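ABC transporter, substrate-binding protein (Streptococcus pneumoniae, PDB 5G5Y) binds kestose, nystose and longer fructooligosaccharides, preferring long chains, and serves as the solute-binding subunit of the FusABC-MsmK importer. Local coordinates at residues Ile141-Leu146 / Leu151-Thr156. Numbering follows the deposited sequence.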
loop_
_atom_site.group_PDB
_atom_site.type_symbol
_atom_site.label_atom_id
_atom_site.label_comp_id
_atom_site.label_asym_id
_atom_site.label_seq_id
_atom_site.Cartn_x
_atom_site.Cartn_y
_atom_site.Cartn_z
ATOM N N ILE A 141 10.752 12.391 14.562
ATOM C CA ILE A 141 11.763 12.799 15.535
ATOM C C ILE A 141 11.094 13.425 16.777
ATOM O O ILE A 141 10.063 14.090 16.646
ATOM C CB ILE A 141 12.792 13.744 14.898
ATOM C CG1 ILE A 141 13.959 14.057 15.856
ATOM C CG2 ILE A 141 12.152 15.009 14.365
ATOM C CD1 ILE A 141 15.131 14.714 15.169
ATOM N N ASN A 142 11.727 13.227 17.939
ATOM C CA ASN A 142 11.274 13.814 19.198
ATOM C C ASN A 142 11.631 15.301 19.341
ATOM O O ASN A 142 12.759 15.689 19.687
ATOM C CB ASN A 142 11.761 12.978 20.404
ATOM C CG ASN A 142 10.986 13.330 21.674
ATOM O OD1 ASN A 142 10.721 14.493 21.897
ATOM N ND2 ASN A 142 10.595 12.347 22.456
ATOM N N LYS A 143 10.652 16.143 19.018
ATOM C CA LYS A 143 10.790 17.594 19.130
ATOM C C LYS A 143 10.883 18.124 20.576
ATOM O O LYS A 143 11.478 19.160 20.762
ATOM C CB LYS A 143 9.616 18.319 18.428
ATOM C CG LYS A 143 9.732 18.405 16.911
ATOM C CD LYS A 143 8.935 19.576 16.316
ATOM C CE LYS A 143 7.586 19.837 17.004
ATOM N NZ LYS A 143 6.631 20.652 16.189
ATOM N N ASP A 144 10.284 17.435 21.546
ATOM C CA ASP A 144 10.478 17.732 22.973
ATOM C C ASP A 144 11.970 17.666 23.319
ATOM O O ASP A 144 12.519 18.616 23.892
ATOM C CB ASP A 144 9.759 16.740 23.889
ATOM C CG ASP A 144 8.245 16.903 23.908
ATOM O OD1 ASP A 144 7.707 17.892 23.377
ATOM O OD2 ASP A 144 7.601 16.002 24.489
ATOM N N TRP A 145 12.621 16.562 22.941
ATOM C CA TRP A 145 14.083 16.397 23.190
ATOM C C TRP A 145 14.946 17.459 22.505
ATOM O O TRP A 145 15.879 17.996 23.112
ATOM C CB TRP A 145 14.548 14.999 22.784
ATOM C CG TRP A 145 13.941 13.893 23.566
ATOM C CD1 TRP A 145 12.976 13.977 24.545
ATOM C CD2 TRP A 145 14.237 12.514 23.425
ATOM N NE1 TRP A 145 12.673 12.747 25.007
ATOM C CE2 TRP A 145 13.431 11.822 24.344
ATOM C CE3 TRP A 145 15.112 11.796 22.614
ATOM C CZ2 TRP A 145 13.469 10.455 24.473
ATOM C CZ3 TRP A 145 15.133 10.429 22.728
ATOM C CH2 TRP A 145 14.331 9.772 23.650
ATOM N N LEU A 146 14.642 17.784 21.249
ATOM C CA LEU A 146 15.355 18.839 20.526
ATOM C C LEU A 146 15.280 20.206 21.251
ATOM O O LEU A 146 16.297 20.903 21.363
ATOM C CB LEU A 146 14.778 19.021 19.130
ATOM C CG LEU A 146 15.107 17.995 18.032
ATOM C CD1 LEU A 146 14.322 18.380 16.783
ATOM C CD2 LEU A 146 16.589 17.955 17.717
ATOM N N LEU A 151 18.632 22.136 20.518
ATOM C CA LEU A 151 19.181 21.740 19.216
ATOM C C LEU A 151 18.241 22.140 18.080
ATOM O O LEU A 151 17.034 22.089 18.230
ATOM C CB LEU A 151 19.376 20.223 19.194
ATOM C CG LEU A 151 20.265 19.660 20.319
ATOM C CD1 LEU A 151 20.232 18.151 20.308
ATOM C CD2 LEU A 151 21.700 20.150 20.215
ATOM N N GLU A 152 18.816 22.503 16.943
ATOM C CA GLU A 152 18.061 22.772 15.726
ATOM C C GLU A 152 17.671 21.426 15.096
ATOM O O GLU A 152 18.379 20.434 15.249
ATOM C CB GLU A 152 18.928 23.527 14.710
ATOM C CG GLU A 152 19.661 24.772 15.217
ATOM C CD GLU A 152 18.735 25.806 15.835
ATOM O OE1 GLU A 152 17.642 26.048 15.269
ATOM O OE2 GLU A 152 19.097 26.378 16.894
ATOM N N MET A 153 16.567 21.401 14.356
ATOM C CA MET A 153 16.226 20.226 13.547
ATOM C C MET A 153 17.385 19.931 12.575
ATOM O O MET A 153 17.846 20.837 11.891
ATOM C CB MET A 153 14.920 20.499 12.748
ATOM C CG MET A 153 14.474 19.331 11.891
ATOM S SD MET A 153 13.838 18.043 12.944
ATOM C CE MET A 153 12.186 18.662 13.308
ATOM N N PRO A 154 17.860 18.678 12.499
ATOM C CA PRO A 154 18.960 18.396 11.560
ATOM C C PRO A 154 18.589 18.661 10.119
ATOM O O PRO A 154 17.453 18.416 9.738
ATOM C CB PRO A 154 19.232 16.916 11.730
ATOM C CG PRO A 154 18.264 16.405 12.716
ATOM C CD PRO A 154 17.499 17.514 13.317
ATOM N N LYS A 155 19.549 19.172 9.357
ATOM C CA LYS A 155 19.405 19.403 7.945
ATOM C C LYS A 155 20.179 18.405 7.079
ATOM O O LYS A 155 19.892 18.280 5.907
ATOM C CB LYS A 155 19.914 20.805 7.597
ATOM C CG LYS A 155 19.152 21.962 8.229
ATOM C CD LYS A 155 19.671 23.277 7.656
ATOM C CE LYS A 155 19.216 24.479 8.460
ATOM N NZ LYS A 155 20.176 24.779 9.559
ATOM N N THR A 156 21.215 17.782 7.640
ATOM C CA THR A 156 22.107 16.881 6.936
ATOM C C THR A 156 22.224 15.575 7.715
ATOM O O THR A 156 21.917 15.511 8.918
ATOM C CB THR A 156 23.530 17.466 6.796
ATOM O OG1 THR A 156 24.213 17.417 8.070
ATOM C CG2 THR A 156 23.490 18.909 6.263
#
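Leu151 N donates to Leu146 O at 2.8 Å, nearly straight (N-H...O 167°), tying the chain that leaves helix 143-148 back to that helix. The Leu146 side chain then crosses that of Leu151 at about a right angle, with Leu146 CD2 3.9 Å from Leu151 CB, while Leu146 CD1 lies 3.9 Å from Met153 SD. Met153 starts with CG anti to the backbone N (chi1 -179°) and bends at chi2 and chi3; SD and CE thereby turn back against Ile141 CG2, each at 3.8 Å, the two side chains running past one another in opposite directions. The delta methyl of Ile141, CD1, reaches the ring carbon Pro154 CD at 4.1 Å. Strand 138-142, an inner strand of a four-stranded mixed sheet, passes directly into helix 143-148, and the loop leads on to helix 157-169, whose Val163 and Phe167 also pack on Leu146. Both helices begin with a side-chain N-cap. Asn142 OD1 accepts from Trp145 N at 3.0 Å, the donor standing 52° out of the amide plane, and Asn142 ND2 sits above one face of the Trp145 indole, displaced toward its rim; Thr156 OG1 caps Asp159 N.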